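Local coordinates for protein EreC (Klebsiella pneumoniae, PDB 6XCQ) that probably hydrolyses the lactone ester of erythromycin and related macrolides, acting as an esterase of macrolide resistance, at residues R339-V350 / A420-A430; T54-L65 / L82-F92. The protein carries 1 engineered substitution. One frame throughout, in Å; residues are numbered along the deposited sequence.

Contact 1 of 2, residues R339-V350 / A420-A430; sequences RAIAFTHLGSTV and AFDAIVCVPSA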
loop_
_atom_site.group_PDB
_atom_site.type_symbol
_atom_site.label_atom_id
_atom_site.label_comp_id
_atom_site.label_asym_id
_atom_site.label_seq_id
_atom_site.Cartn_x
_atom_site.Cartn_y
_atom_site.Cartn_z
ATOM N N ARG A 339 4.461 -2.539 13.710
ATOM C CA ARG A 339 4.696 -1.146 14.085
ATOM C C ARG A 339 4.344 -0.248 12.907
ATOM O O ARG A 339 4.563 -0.625 11.753
ATOM C CB ARG A 339 6.161 -0.901 14.492
ATOM C CG ARG A 339 6.730 -1.898 15.508
ATOM C CD ARG A 339 6.200 -1.707 16.932
ATOM N NE ARG A 339 6.902 -2.638 17.820
ATOM C CZ ARG A 339 6.441 -3.831 18.203
ATOM N NH1 ARG A 339 5.238 -4.249 17.820
ATOM N NH2 ARG A 339 7.186 -4.611 18.977
ATOM N N ALA A 340 3.808 0.945 13.200
ATOM C CA ALA A 340 3.362 1.890 12.174
ATOM C C ALA A 340 4.010 3.251 12.406
ATOM O O ALA A 340 3.829 3.853 13.469
ATOM C CB ALA A 340 1.836 2.036 12.188
ATOM N N ILE A 341 4.724 3.752 11.409
ATOM C CA ILE A 341 5.349 5.067 11.487
ATOM C C ILE A 341 4.635 5.980 10.490
ATOM O O ILE A 341 4.727 5.780 9.271
ATOM C CB ILE A 341 6.856 5.000 11.218
ATOM C CG1 ILE A 341 7.494 3.887 12.069
ATOM C CG2 ILE A 341 7.490 6.369 11.497
ATOM C CD1 ILE A 341 8.993 3.757 11.925
ATOM N N ALA A 342 3.870 6.939 11.004
ATOM C CA ALA A 342 3.237 7.945 10.158
ATOM C C ALA A 342 4.252 8.996 9.715
ATOM O O ALA A 342 5.196 9.308 10.441
ATOM C CB ALA A 342 2.095 8.632 10.894
ATOM N N PHE A 343 4.058 9.526 8.504
ATOM C CA PHE A 343 4.854 10.633 7.970
ATOM C C PHE A 343 3.936 11.829 7.794
ATOM O O PHE A 343 2.887 11.704 7.155
ATOM C CB PHE A 343 5.465 10.317 6.595
ATOM C CG PHE A 343 6.613 9.366 6.604
ATOM C CD1 PHE A 343 6.761 8.406 7.601
ATOM C CD2 PHE A 343 7.521 9.381 5.558
ATOM C CE1 PHE A 343 7.823 7.493 7.569
ATOM C CE2 PHE A 343 8.582 8.478 5.523
ATOM C CZ PHE A 343 8.729 7.539 6.534
ATOM N N THR A 344 4.334 12.992 8.305
ATOM C CA THR A 344 3.568 14.202 8.042
ATOM C C THR A 344 4.543 15.342 7.726
ATOM O O THR A 344 5.738 15.119 7.528
ATOM C CB THR A 344 2.612 14.508 9.202
ATOM O OG1 THR A 344 1.719 15.556 8.794
ATOM C CG2 THR A 344 3.376 14.914 10.462
ATOM N N HIS A 345 4.030 16.571 7.641
ATOM C CA HIS A 345 4.859 17.666 7.142
ATOM C C HIS A 345 4.316 19.001 7.617
ATOM O O HIS A 345 3.151 19.122 8.008
ATOM C CB HIS A 345 4.924 17.664 5.605
ATOM C CG HIS A 345 3.623 18.034 4.970
ATOM N ND1 HIS A 345 3.294 19.336 4.646
ATOM C CD2 HIS A 345 2.546 17.277 4.639
ATOM C CE1 HIS A 345 2.078 19.363 4.126
ATOM N NE2 HIS A 345 1.599 18.126 4.115
ATOM N N LEU A 346 5.174 20.020 7.525
ATOM C CA LEU A 346 4.850 21.378 7.950
ATOM C C LEU A 346 4.656 22.338 6.780
ATOM O O LEU A 346 4.595 23.555 6.994
ATOM C CB LEU A 346 5.943 21.917 8.885
ATOM C CG LEU A 346 6.282 21.095 10.124
ATOM C CD1 LEU A 346 7.263 21.858 11.007
ATOM C CD2 LEU A 346 5.023 20.754 10.922
ATOM N N GLY A 347 4.528 21.829 5.556
ATOM C CA GLY A 347 4.389 22.701 4.405
ATOM C C GLY A 347 3.026 23.363 4.336
ATOM O O GLY A 347 2.044 22.906 4.920
ATOM N N SER A 348 2.963 24.478 3.599
ATOM C CA SER A 348 1.700 25.192 3.467
ATOM C C SER A 348 0.819 24.583 2.391
ATOM O O SER A 348 -0.395 24.798 2.405
ATOM C CB SER A 348 1.943 26.677 3.153
ATOM O OG SER A 348 2.593 26.813 1.903
ATOM N N THR A 349 1.399 23.811 1.480
ATOM C CA THR A 349 0.663 23.160 0.413
ATOM C C THR A 349 1.013 21.678 0.391
ATOM O O THR A 349 1.990 21.231 1.002
ATOM C CB THR A 349 0.978 23.789 -0.951
ATOM O OG1 THR A 349 2.362 23.583 -1.249
ATOM C CG2 THR A 349 0.691 25.301 -0.950
ATOM N N VAL A 350 0.216 20.920 -0.351
ATOM C CA VAL A 350 0.401 19.477 -0.467
ATOM C C VAL A 350 -0.179 19.050 -1.810
ATOM O O VAL A 350 -1.151 19.666 -2.284
ATOM C CB VAL A 350 -0.256 18.758 0.728
ATOM C CG1 VAL A 350 -1.805 18.854 0.673
ATOM C CG2 VAL A 350 0.196 17.340 0.842
ATOM N N ALA A 420 -2.793 4.935 17.607
ATOM C CA ALA A 420 -2.890 4.878 16.154
ATOM C C ALA A 420 -1.544 4.598 15.499
ATOM O O ALA A 420 -1.478 3.851 14.516
ATOM C CB ALA A 420 -3.476 6.189 15.627
ATOM N N PHE A 421 -0.467 5.194 16.015
ATOM C CA PHE A 421 0.863 5.025 15.444
ATOM C C PHE A 421 1.867 4.805 16.562
ATOM O O PHE A 421 1.646 5.215 17.701
ATOM C CB PHE A 421 1.265 6.250 14.603
ATOM C CG PHE A 421 0.351 6.485 13.444
ATOM C CD1 PHE A 421 0.507 5.752 12.266
ATOM C CD2 PHE A 421 -0.693 7.385 13.541
ATOM C CE1 PHE A 421 -0.350 5.956 11.192
ATOM C CE2 PHE A 421 -1.551 7.580 12.470
ATOM C CZ PHE A 421 -1.372 6.851 11.296
ATOM N N ASP A 422 2.990 4.171 16.216
ATOM C CA ASP A 422 4.079 3.994 17.170
ATOM C C ASP A 422 5.065 5.153 17.150
ATOM O O ASP A 422 5.634 5.474 18.198
ATOM C CB ASP A 422 4.829 2.688 16.894
ATOM C CG ASP A 422 3.962 1.454 17.135
ATOM O OD1 ASP A 422 3.845 1.016 18.300
ATOM O OD2 ASP A 422 3.370 0.945 16.157
ATOM N N ALA A 423 5.272 5.791 15.995
ATOM C CA ALA A 423 6.160 6.943 15.886
ATOM C C ALA A 423 5.649 7.846 14.774
ATOM O O ALA A 423 4.798 7.448 13.978
ATOM C CB ALA A 423 7.611 6.531 15.616
ATOM N N ILE A 424 6.171 9.078 14.736
ATOM C CA ILE A 424 5.828 10.060 13.709
ATOM C C ILE A 424 7.105 10.644 13.127
ATOM O O ILE A 424 8.022 11.027 13.866
ATOM C CB ILE A 424 4.950 11.211 14.234
ATOM C CG1 ILE A 424 3.846 10.725 15.188
ATOM C CG2 ILE A 424 4.346 11.960 13.053
ATOM C CD1 ILE A 424 2.660 10.049 14.495
ATOM N N VAL A 425 7.137 10.743 11.800
ATOM C CA VAL A 425 8.196 11.404 11.044
ATOM C C VAL A 425 7.591 12.651 10.423
ATOM O O VAL A 425 6.555 12.573 9.753
ATOM C CB VAL A 425 8.760 10.454 9.971
ATOM C CG1 VAL A 425 9.706 11.146 9.024
ATOM C CG2 VAL A 425 9.424 9.254 10.623
ATOM N N CYS A 426 8.231 13.800 10.621
ATOM C CA CYS A 426 7.677 15.047 10.112
ATOM C C CYS A 426 8.757 15.816 9.362
ATOM O O CYS A 426 9.813 16.111 9.928
ATOM C CB CYS A 426 7.095 15.876 11.260
ATOM S SG CYS A 426 6.300 17.410 10.696
ATOM N N VAL A 427 8.508 16.107 8.086
ATOM C CA VAL A 427 9.476 16.784 7.221
ATOM C C VAL A 427 9.056 18.245 7.060
ATOM O O VAL A 427 7.918 18.601 7.397
ATOM C CB VAL A 427 9.600 16.063 5.867
ATOM C CG1 VAL A 427 10.031 14.594 6.078
ATOM C CG2 VAL A 427 8.273 16.143 5.091
ATOM N N PRO A 428 9.934 19.134 6.582
ATOM C CA PRO A 428 9.591 20.565 6.598
ATOM C C PRO A 428 8.575 20.978 5.546
ATOM O O PRO A 428 7.903 22.003 5.727
ATOM C CB PRO A 428 10.948 21.253 6.356
ATOM C CG PRO A 428 11.971 20.264 6.810
ATOM C CD PRO A 428 11.384 18.925 6.401
ATOM N N SER A 429 8.446 20.232 4.454
ATOM C CA SER A 429 7.631 20.663 3.327
ATOM C C SER A 429 7.219 19.417 2.562
ATOM O O SER A 429 7.809 18.348 2.737
ATOM C CB SER A 429 8.406 21.632 2.421
ATOM O OG SER A 429 9.616 21.016 1.995
ATOM N N ALA A 430 6.200 19.559 1.699
ATOM C CA ALA A 430 5.673 18.401 0.952
ATOM C C ALA A 430 5.403 18.812 -0.498
ATOM O O ALA A 430 4.268 19.088 -0.887
ATOM C CB ALA A 430 4.410 17.833 1.617
HETATM O O HOH W 1 2.965 20.961 -2.317
HETATM O O HOH W 2 4.524 21.871 1.179
#
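Backbone hydrogen bonds pair strand 338-345 with parallel strand 423-427, its neighbour in the mixed sheet, and run on to Leu346: Val425 N donates to Ala342 O, Thr344 N to Val425 O at 2.7 Å, Val427 N to Thr344 O and Leu346 N to Val427 O. Where the pairing begins, Asp422 takes over with its side chain: OD2, on its anti side, accepts Ala340 N at 3.0 Å, while Asp422 N returns a bond to Ala340 O. The same OD2 forms a salt bridge with Lys312.

Three CH-pi contacts follow. Ala342 CB sits over the centre of the Phe421 ring, Val425 CB lies over a face of the Phe343 ring, and Ala430 CB stands 3.4 Å from the centroid of the His345 ring. Chi1 of 69° tucks that imidazole between the backbone N and carbonyl carbon of His345, and Gly347 N donates to ND1 at 2.9 Å, near the ring plane.

Beyond the paired strands, two waters bridge Thr349 and Ala430, one from OG1 to O, another from O to N. Elsewhere Leu346 CD2 rests 3.6 Å from Cys426 SG. Direct backbone hydrogen bonds thus fix the register, and the carboxylate, held by a backbone N-H and by Lys312, probably anchors its start.

Contact 2 of 2, residues T54-L65 / L82-F92; sequences TPLVEGARIVGL and LIRYLVERHDF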
loop_
_atom_site.group_PDB
_atom_site.type_symbol
_atom_site.label_atom_id
_atom_site.label_comp_id
_atom_site.label_asym_id
_atom_site.label_seq_id
_atom_site.Cartn_x
_atom_site.Cartn_y
_atom_site.Cartn_z
ATOM N N THR A 54 14.929 2.373 17.930
ATOM C CA THR A 54 15.437 1.010 18.092
ATOM C C THR A 54 14.601 0.175 19.057
ATOM O O THR A 54 14.294 -0.978 18.710
ATOM C CB THR A 54 16.917 1.045 18.502
ATOM O OG1 THR A 54 17.709 1.472 17.388
ATOM C CG2 THR A 54 17.388 -0.327 18.924
ATOM N N PRO A 55 14.172 0.677 20.228
ATOM C CA PRO A 55 13.296 -0.141 21.092
ATOM C C PRO A 55 12.010 -0.592 20.425
ATOM O O PRO A 55 11.616 -1.756 20.576
ATOM C CB PRO A 55 13.009 0.798 22.271
ATOM C CG PRO A 55 14.167 1.669 22.329
ATOM C CD PRO A 55 14.536 1.938 20.899
ATOM N N LEU A 56 11.323 0.300 19.708
ATOM C CA LEU A 56 10.055 -0.114 19.122
ATOM C C LEU A 56 10.265 -1.059 17.950
ATOM O O LEU A 56 9.378 -1.861 17.649
ATOM C CB LEU A 56 9.222 1.113 18.716
ATOM C CG LEU A 56 9.473 1.946 17.459
ATOM C CD1 LEU A 56 8.852 1.296 16.222
ATOM C CD2 LEU A 56 8.899 3.351 17.651
ATOM N N VAL A 57 11.427 -1.003 17.301
ATOM C CA VAL A 57 11.668 -1.879 16.163
ATOM C C VAL A 57 12.174 -3.257 16.596
ATOM O O VAL A 57 11.983 -4.234 15.859
ATOM C CB VAL A 57 12.615 -1.165 15.184
ATOM C CG1 VAL A 57 13.125 -2.116 14.108
ATOM C CG2 VAL A 57 11.873 -0.001 14.527
ATOM N N GLU A 58 12.789 -3.376 17.777
ATOM C CA GLU A 58 13.138 -4.695 18.306
ATOM C C GLU A 58 11.882 -5.537 18.476
ATOM O O GLU A 58 10.888 -5.087 19.054
ATOM C CB GLU A 58 13.853 -4.581 19.657
ATOM C CG GLU A 58 15.018 -3.616 19.701
ATOM C CD GLU A 58 15.565 -3.393 21.109
ATOM O OE1 GLU A 58 16.775 -3.094 21.234
ATOM O OE2 GLU A 58 14.788 -3.517 22.085
ATOM N N GLY A 59 11.928 -6.764 17.979
ATOM C CA GLY A 59 10.768 -7.615 18.062
ATOM C C GLY A 59 9.710 -7.349 17.023
ATOM O O GLY A 59 8.710 -8.079 16.979
ATOM N N ALA A 60 9.887 -6.330 16.190
ATOM C CA ALA A 60 8.979 -6.098 15.077
ATOM C C ALA A 60 9.348 -6.994 13.897
ATOM O O ALA A 60 10.525 -7.175 13.574
ATOM C CB ALA A 60 9.023 -4.624 14.655
ATOM N N ARG A 61 8.331 -7.568 13.256
ATOM C CA ARG A 61 8.505 -8.198 11.959
ATOM C C ARG A 61 7.791 -7.459 10.833
ATOM O O ARG A 61 8.062 -7.744 9.660
ATOM C CB ARG A 61 8.021 -9.655 11.993
ATOM C CG ARG A 61 8.826 -10.554 12.915
ATOM C CD ARG A 61 8.417 -11.999 12.699
ATOM N NE ARG A 61 8.538 -12.355 11.292
ATOM C CZ ARG A 61 7.982 -13.426 10.734
ATOM N NH1 ARG A 61 7.244 -14.255 11.464
ATOM N NH2 ARG A 61 8.141 -13.650 9.437
ATOM N N ILE A 62 6.898 -6.524 11.155
ATOM C CA ILE A 62 6.196 -5.704 10.168
ATOM C C ILE A 62 6.312 -4.252 10.614
ATOM O O ILE A 62 5.804 -3.896 11.679
ATOM C CB ILE A 62 4.715 -6.095 10.044
ATOM C CG1 ILE A 62 4.561 -7.595 9.762
ATOM C CG2 ILE A 62 4.038 -5.302 8.947
ATOM C CD1 ILE A 62 3.338 -8.175 10.366
ATOM N N VAL A 63 6.971 -3.417 9.811
ATOM C CA VAL A 63 7.074 -1.990 10.091
ATOM C C VAL A 63 6.522 -1.229 8.893
ATOM O O VAL A 63 7.007 -1.390 7.764
ATOM C CB VAL A 63 8.515 -1.551 10.403
ATOM C CG1 VAL A 63 8.573 -0.023 10.537
ATOM C CG2 VAL A 63 8.995 -2.191 11.703
ATOM N N GLY A 64 5.508 -0.401 9.133
ATOM C CA GLY A 64 4.955 0.431 8.081
ATOM C C GLY A 64 5.603 1.802 8.092
ATOM O O GLY A 64 5.726 2.429 9.146
ATOM N N LEU A 65 6.038 2.255 6.908
ATOM C CA LEU A 65 6.529 3.615 6.679
ATOM C C LEU A 65 5.464 4.345 5.866
ATOM O O LEU A 65 5.216 3.999 4.705
ATOM C CB LEU A 65 7.874 3.617 5.947
ATOM C CG LEU A 65 9.045 2.824 6.558
ATOM C CD1 LEU A 65 10.235 2.840 5.611
ATOM C CD2 LEU A 65 9.458 3.394 7.908
ATOM N N LEU A 82 14.681 5.573 5.883
ATOM C CA LEU A 82 14.247 4.638 6.907
ATOM C C LEU A 82 14.343 3.193 6.420
ATOM O O LEU A 82 14.511 2.283 7.231
ATOM C CB LEU A 82 12.832 4.986 7.349
ATOM C CG LEU A 82 12.858 6.171 8.319
ATOM C CD1 LEU A 82 11.490 6.791 8.501
ATOM C CD2 LEU A 82 13.418 5.701 9.651
ATOM N N ILE A 83 14.256 2.967 5.111
ATOM C CA ILE A 83 14.561 1.641 4.569
ATOM C C ILE A 83 16.016 1.284 4.873
ATOM O O ILE A 83 16.311 0.199 5.387
ATOM C CB ILE A 83 14.253 1.596 3.058
ATOM C CG1 ILE A 83 12.743 1.625 2.831
ATOM C CG2 ILE A 83 14.834 0.347 2.404
ATOM C CD1 ILE A 83 12.330 1.989 1.399
ATOM N N ARG A 84 16.940 2.222 4.626
ATOM C CA ARG A 84 18.344 1.997 4.975
ATOM C C ARG A 84 18.499 1.605 6.441
ATOM O O ARG A 84 19.199 0.642 6.770
ATOM C CB ARG A 84 19.175 3.248 4.676
ATOM C CG ARG A 84 19.681 3.337 3.249
ATOM C CD ARG A 84 20.871 4.273 3.166
ATOM N NE ARG A 84 22.040 3.658 3.783
ATOM C CZ ARG A 84 23.116 4.322 4.182
ATOM N NH1 ARG A 84 23.178 5.644 4.039
ATOM N NH2 ARG A 84 24.128 3.661 4.735
ATOM N N TYR A 85 17.842 2.339 7.341
ATOM C CA TYR A 85 17.949 2.034 8.765
ATOM C C TYR A 85 17.402 0.644 9.089
ATOM O O TYR A 85 18.023 -0.124 9.834
ATOM C CB TYR A 85 17.215 3.103 9.571
ATOM C CG TYR A 85 16.967 2.721 11.005
ATOM C CD1 TYR A 85 18.003 2.708 11.930
ATOM C CD2 TYR A 85 15.693 2.394 11.439
ATOM C CE1 TYR A 85 17.774 2.378 13.252
ATOM C CE2 TYR A 85 15.453 2.058 12.750
ATOM C CZ TYR A 85 16.495 2.054 13.655
ATOM O OH TYR A 85 16.240 1.721 14.964
ATOM N N LEU A 86 16.227 0.309 8.558
ATOM C CA LEU A 86 15.614 -0.974 8.891
ATOM C C LEU A 86 16.390 -2.126 8.267
ATOM O O LEU A 86 16.560 -3.184 8.892
ATOM C CB LEU A 86 14.158 -0.995 8.430
ATOM C CG LEU A 86 13.226 -0.049 9.186
ATOM C CD1 LEU A 86 11.866 0.082 8.478
ATOM C CD2 LEU A 86 13.083 -0.534 10.609
ATOM N N VAL A 87 16.883 -1.936 7.047
ATOM C CA VAL A 87 17.637 -2.992 6.382
ATOM C C VAL A 87 19.002 -3.158 7.033
ATOM O O VAL A 87 19.381 -4.260 7.449
ATOM C CB VAL A 87 17.761 -2.702 4.877
ATOM C CG1 VAL A 87 18.840 -3.597 4.255
ATOM C CG2 VAL A 87 16.431 -2.928 4.200
ATOM N N GLU A 88 19.748 -2.064 7.162
ATOM C CA GLU A 88 21.142 -2.190 7.570
ATOM C C GLU A 88 21.322 -2.358 9.065
ATOM O O GLU A 88 22.357 -2.885 9.491
ATOM C CB GLU A 88 21.945 -0.991 7.090
ATOM C CG GLU A 88 21.965 -0.882 5.602
ATOM C CD GLU A 88 22.710 0.343 5.162
ATOM O OE1 GLU A 88 23.449 0.889 6.001
ATOM O OE2 GLU A 88 22.539 0.767 4.004
ATOM N N ARG A 89 20.351 -1.951 9.878
ATOM C CA ARG A 89 20.534 -2.045 11.316
ATOM C C ARG A 89 19.600 -3.028 11.993
ATOM O O ARG A 89 19.889 -3.441 13.119
ATOM C CB ARG A 89 20.377 -0.666 11.972
ATOM C CG ARG A 89 21.502 0.276 11.600
ATOM C CD ARG A 89 22.845 -0.202 12.171
ATOM N NE ARG A 89 23.895 0.800 11.993
ATOM C CZ ARG A 89 24.091 1.833 12.807
ATOM N NH1 ARG A 89 23.319 1.999 13.877
ATOM N NH2 ARG A 89 25.066 2.697 12.555
ATOM N N HIS A 90 18.511 -3.430 11.336
ATOM C CA HIS A 90 17.592 -4.399 11.911
ATOM C C HIS A 90 17.282 -5.549 10.958
ATOM O O HIS A 90 16.378 -6.348 11.243
ATOM C CB HIS A 90 16.304 -3.699 12.363
ATOM C CG HIS A 90 16.507 -2.766 13.518
ATOM N ND1 HIS A 90 16.557 -3.203 14.822
ATOM C CD2 HIS A 90 16.680 -1.421 13.565
ATOM C CE1 HIS A 90 16.756 -2.171 15.625
ATOM N NE2 HIS A 90 16.828 -1.077 14.887
ATOM N N ASP A 91 17.995 -5.649 9.832
ATOM C CA ASP A 91 17.954 -6.834 8.959
ATOM C C ASP A 91 16.586 -7.080 8.327
ATOM O O ASP A 91 16.207 -8.231 8.077
ATOM C CB ASP A 91 18.404 -8.086 9.717
ATOM C CG ASP A 91 19.894 -8.310 9.626
ATOM O OD1 ASP A 91 20.384 -8.582 8.508
ATOM O OD2 ASP A 91 20.569 -8.202 10.672
ATOM N N PHE A 92 15.822 -6.023 8.054
ATOM C CA PHE A 92 14.608 -6.205 7.270
ATOM C C PHE A 92 14.977 -6.634 5.856
ATOM O O PHE A 92 16.002 -6.219 5.313
ATOM C CB PHE A 92 13.771 -4.923 7.284
ATOM C CG PHE A 92 12.885 -4.843 8.475
ATOM C CD1 PHE A 92 13.431 -4.637 9.732
ATOM C CD2 PHE A 92 11.527 -5.077 8.366
ATOM C CE1 PHE A 92 12.622 -4.606 10.862
ATOM C CE2 PHE A 92 10.718 -5.052 9.485
ATOM C CZ PHE A 92 11.266 -4.809 10.728
#
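Tyr85 OH is gripped from two sides of the contact: Thr54 OG1 lies 2.8 Å from it, a hydrogen bond in which either hydroxyl may donate, and His90 NE2 donates to it at 2.9 Å. The latter bond is bent, and the phenol oxygen is tilted 19° out of the imidazole plane. Thr54 OG1 lies in the plane of the Tyr85 ring, at its edge, and the two side chains cross at about a right angle. With CG anti to the backbone N (chi1 166°), Tyr85 carries its hydroxyl to the short helix 54-57.

Val57 CG1 covers one face of the His90 ring, 3.6 Å from its centroid, and also touches Leu86 CD2. Between them, the tilted NE2 bond to Tyr85 OH and this methyl over the face should restrain the imidazole's rotation.

The remaining contacts are apolar. Val63 CG2 meets Phe92 CZ at 3.6 Å, Val63 CG1 meets Leu86 CD1, and both methyls of Leu65 lie against Leu82 CB, with CD1 also reaching Ile83 CG1 at 3.9 Å. At the end of the helix, Leu86 O accepts His90 N, as in any helical turn, and also Phe92 N; Asp91 between them has positive phi. Strand 62-65 and the helix portion 82-90 run nearly antiparallel (163°), and helix 73-90 leads on to parallel strand 94-97: the helix packing of a beta-alpha-beta crossover.

Overall arrangement
Both contacts are largely buried and meet in one mixed sheet, where strands 338-345 and 62-65 are neighbours. Contact 1 is made within that sheet, strand to parallel strand, whereas contact 2 lays the end of helix 73-90 against a face of it and against helix 54-57. Their chemistry differs accordingly: backbone hydrogen bonds dominate contact 1, while contact 2 relies on interleaved aliphatic and aromatic side chains with one small polar cluster at the end of the helix. Arg339 joins them, its NE probably hydrogen-bonding Leu56 O at 2.6 Å and its backbone N Ile62 O. Phe343 CZ reaches Leu82 CD1 at 3.5 Å, so helix 73-90 packs over both neighbouring strands.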